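Local coordinates for protein ceramide very long chain fatty acid hydroxylase SCS7 (Saccharomyces cerevisiae, PDB 4ZR1) that hydroxylates sphingolipid-associated very long chain fatty acids, postulated at C-2 of the ceramide acyl chain, with a histidine-bound dizinc centre that is probably catalytic, at residues T26-E31 and S285-E290. Sequence-based numbering, arbitrary orientation.
Sequences TTFVKE and SKMKYE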
loop_
_atom_site.group_PDB
_atom_site.type_symbol
_atom_site.label_atom_id
_atom_site.label_comp_id
_atom_site.label_asym_id
_atom_site.label_seq_id
_atom_site.Cartn_x
_atom_site.Cartn_y
_atom_site.Cartn_z
ATOM N N THR A 26 8.423 7.684 14.870
ATOM C CA THR A 26 7.841 6.404 15.265
ATOM C C THR A 26 6.644 6.579 16.182
ATOM O O THR A 26 6.002 5.603 16.556
ATOM C CB THR A 26 8.882 5.506 15.975
ATOM O OG1 THR A 26 9.270 6.106 17.219
ATOM C CG2 THR A 26 10.108 5.307 15.102
ATOM N N THR A 27 6.352 7.824 16.551
ATOM C CA THR A 27 5.252 8.099 17.458
ATOM C C THR A 27 4.087 8.707 16.685
ATOM O O THR A 27 4.219 9.763 16.060
ATOM C CB THR A 27 5.667 9.047 18.612
ATOM O OG1 THR A 27 6.049 10.321 18.082
ATOM C CG2 THR A 27 6.837 8.462 19.394
ATOM N N PHE A 28 2.954 8.012 16.726
ATOM C CA PHE A 28 1.733 8.460 16.083
ATOM C C PHE A 28 1.270 9.787 16.682
ATOM O O PHE A 28 1.512 10.055 17.857
ATOM C CB PHE A 28 0.654 7.381 16.226
ATOM C CG PHE A 28 1.052 6.049 15.642
ATOM C CD1 PHE A 28 1.497 5.956 14.329
ATOM C CD2 PHE A 28 1.016 4.895 16.414
ATOM C CE1 PHE A 28 1.877 4.735 13.790
ATOM C CE2 PHE A 28 1.397 3.668 15.880
ATOM C CZ PHE A 28 1.828 3.589 14.563
ATOM N N VAL A 29 0.631 10.625 15.869
ATOM C CA VAL A 29 0.165 11.931 16.329
ATOM C C VAL A 29 -1.340 12.093 16.091
ATOM O O VAL A 29 -1.888 11.516 15.152
ATOM C CB VAL A 29 0.923 13.087 15.632
ATOM C CG1 VAL A 29 0.886 14.342 16.497
ATOM C CG2 VAL A 29 2.362 12.696 15.362
ATOM N N LYS A 30 -2.008 12.867 16.948
ATOM C CA LYS A 30 -3.444 13.070 16.803
ATOM C C LYS A 30 -3.683 13.948 15.586
ATOM O O LYS A 30 -4.718 13.838 14.936
ATOM C CB LYS A 30 -4.062 13.704 18.054
ATOM C CG LYS A 30 -4.419 15.175 17.892
ATOM C CD LYS A 30 -4.708 15.821 19.222
ATOM C CE LYS A 30 -3.935 17.116 19.360
ATOM N NZ LYS A 30 -3.941 17.564 20.770
ATOM N N GLU A 31 -2.716 14.807 15.273
ATOM C CA GLU A 31 -2.813 15.671 14.108
ATOM C C GLU A 31 -1.480 15.662 13.363
ATOM O O GLU A 31 -0.416 15.693 13.975
ATOM C CB GLU A 31 -3.225 17.094 14.511
ATOM C CG GLU A 31 -4.294 17.663 13.593
ATOM C CD GLU A 31 -5.682 17.133 13.904
ATOM O OE1 GLU A 31 -6.030 17.018 15.099
ATOM O OE2 GLU A 31 -6.419 16.814 12.948
ATOM N N SER A 285 -2.952 4.598 17.243
ATOM C CA SER A 285 -2.688 3.166 17.265
ATOM C C SER A 285 -1.744 2.835 18.423
ATOM O O SER A 285 -0.982 3.693 18.880
ATOM C CB SER A 285 -2.118 2.704 15.925
ATOM O OG SER A 285 -3.141 2.632 14.941
ATOM N N LYS A 286 -1.808 1.600 18.916
ATOM C CA LYS A 286 -1.052 1.246 20.111
ATOM C C LYS A 286 0.416 1.049 19.769
ATOM O O LYS A 286 0.749 0.557 18.696
ATOM C CB LYS A 286 -1.638 -0.005 20.790
ATOM C CG LYS A 286 -1.603 -1.305 19.989
ATOM C CD LYS A 286 -2.457 -2.378 20.678
ATOM C CE LYS A 286 -2.387 -3.737 19.981
ATOM N NZ LYS A 286 -1.082 -4.430 20.202
ATOM N N MET A 287 1.289 1.476 20.678
ATOM C CA MET A 287 2.723 1.309 20.503
ATOM C C MET A 287 3.208 0.329 21.560
ATOM O O MET A 287 3.883 0.718 22.517
ATOM C CB MET A 287 3.458 2.649 20.610
ATOM C CG MET A 287 2.739 3.820 19.926
ATOM S SD MET A 287 3.761 5.303 19.756
ATOM C CE MET A 287 2.533 6.600 19.813
ATOM N N LYS A 288 2.857 -0.941 21.362
ATOM C CA LYS A 288 3.003 -1.998 22.364
ATOM C C LYS A 288 4.429 -2.193 22.882
ATOM O O LYS A 288 4.633 -2.473 24.060
ATOM C CB LYS A 288 2.478 -3.325 21.792
ATOM C CG LYS A 288 2.014 -4.314 22.847
ATOM C CD LYS A 288 1.528 -5.591 22.203
ATOM C CE LYS A 288 0.782 -6.474 23.186
ATOM N NZ LYS A 288 -0.170 -7.382 22.487
ATOM N N TYR A 289 5.414 -2.036 22.005
ATOM C CA TYR A 289 6.803 -2.299 22.363
ATOM C C TYR A 289 7.649 -1.025 22.459
ATOM O O TYR A 289 7.379 -0.039 21.772
ATOM C CB TYR A 289 7.415 -3.268 21.350
ATOM C CG TYR A 289 7.014 -4.718 21.562
ATOM C CD1 TYR A 289 5.873 -5.250 20.967
ATOM C CD2 TYR A 289 7.792 -5.561 22.348
ATOM C CE1 TYR A 289 5.519 -6.578 21.160
ATOM C CE2 TYR A 289 7.446 -6.884 22.542
ATOM C CZ TYR A 289 6.310 -7.388 21.950
ATOM O OH TYR A 289 5.972 -8.707 22.151
ATOM N N GLU A 290 8.654 -1.043 23.339
ATOM C CA GLU A 290 9.632 0.045 23.432
ATOM C C GLU A 290 10.976 -0.497 23.960
ATOM O O GLU A 290 11.012 -1.237 24.948
ATOM C CB GLU A 290 9.103 1.177 24.322
ATOM C CG GLU A 290 9.556 2.601 23.923
ATOM C CD GLU A 290 8.740 3.211 22.770
ATOM O OE1 GLU A 290 9.175 4.236 22.184
ATOM O OE2 GLU A 290 7.657 2.673 22.456
#
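The ring of F28 has the backbone carbonyl oxygens of S285 and K286 at its edge, near the ring plane, while M287 comes to it obliquely, a Met-aromatic contact that joins the N-terminal loop before helix 44-51 to the C-terminal tail on the probably cytoplasmic side of the hydroxylase. At the edge, CD2 of F28 lies 3.4 Å from the carbonyl O of S285, and CE2 of F28 lies 3.6 Å from CB of the same serine. The sulfur of M287 stands 5.2 Å from the centroid of the F28 ring, 46° off its normal. With CG of F28 anti to its carbonyl carbon (chi1 -58°), the ring reaches across to the tail. Extended beyond CG, the M287 chain points its sulfur and methyl at the backbone of T26 to F28, with SD 3.9 Å from O of T26 and CE 3.9 Å from CA of T27. No hydrogen bond crosses between the segments; NE of R80 bonds O of T26, and OG of S285 bonds OE1 of Q260. The F28 side chain also touches Y259 and is about 7 Å from those of H178 and H255, near these zinc ligands though not in contact with them. With an alanine at M287 the sulfur and methyl are gone, which is likely to open a gap between the F28 ring and the T27 backbone. In the deposited arrangement the methyl CE of M287 lies 3.4 Å from N of F28.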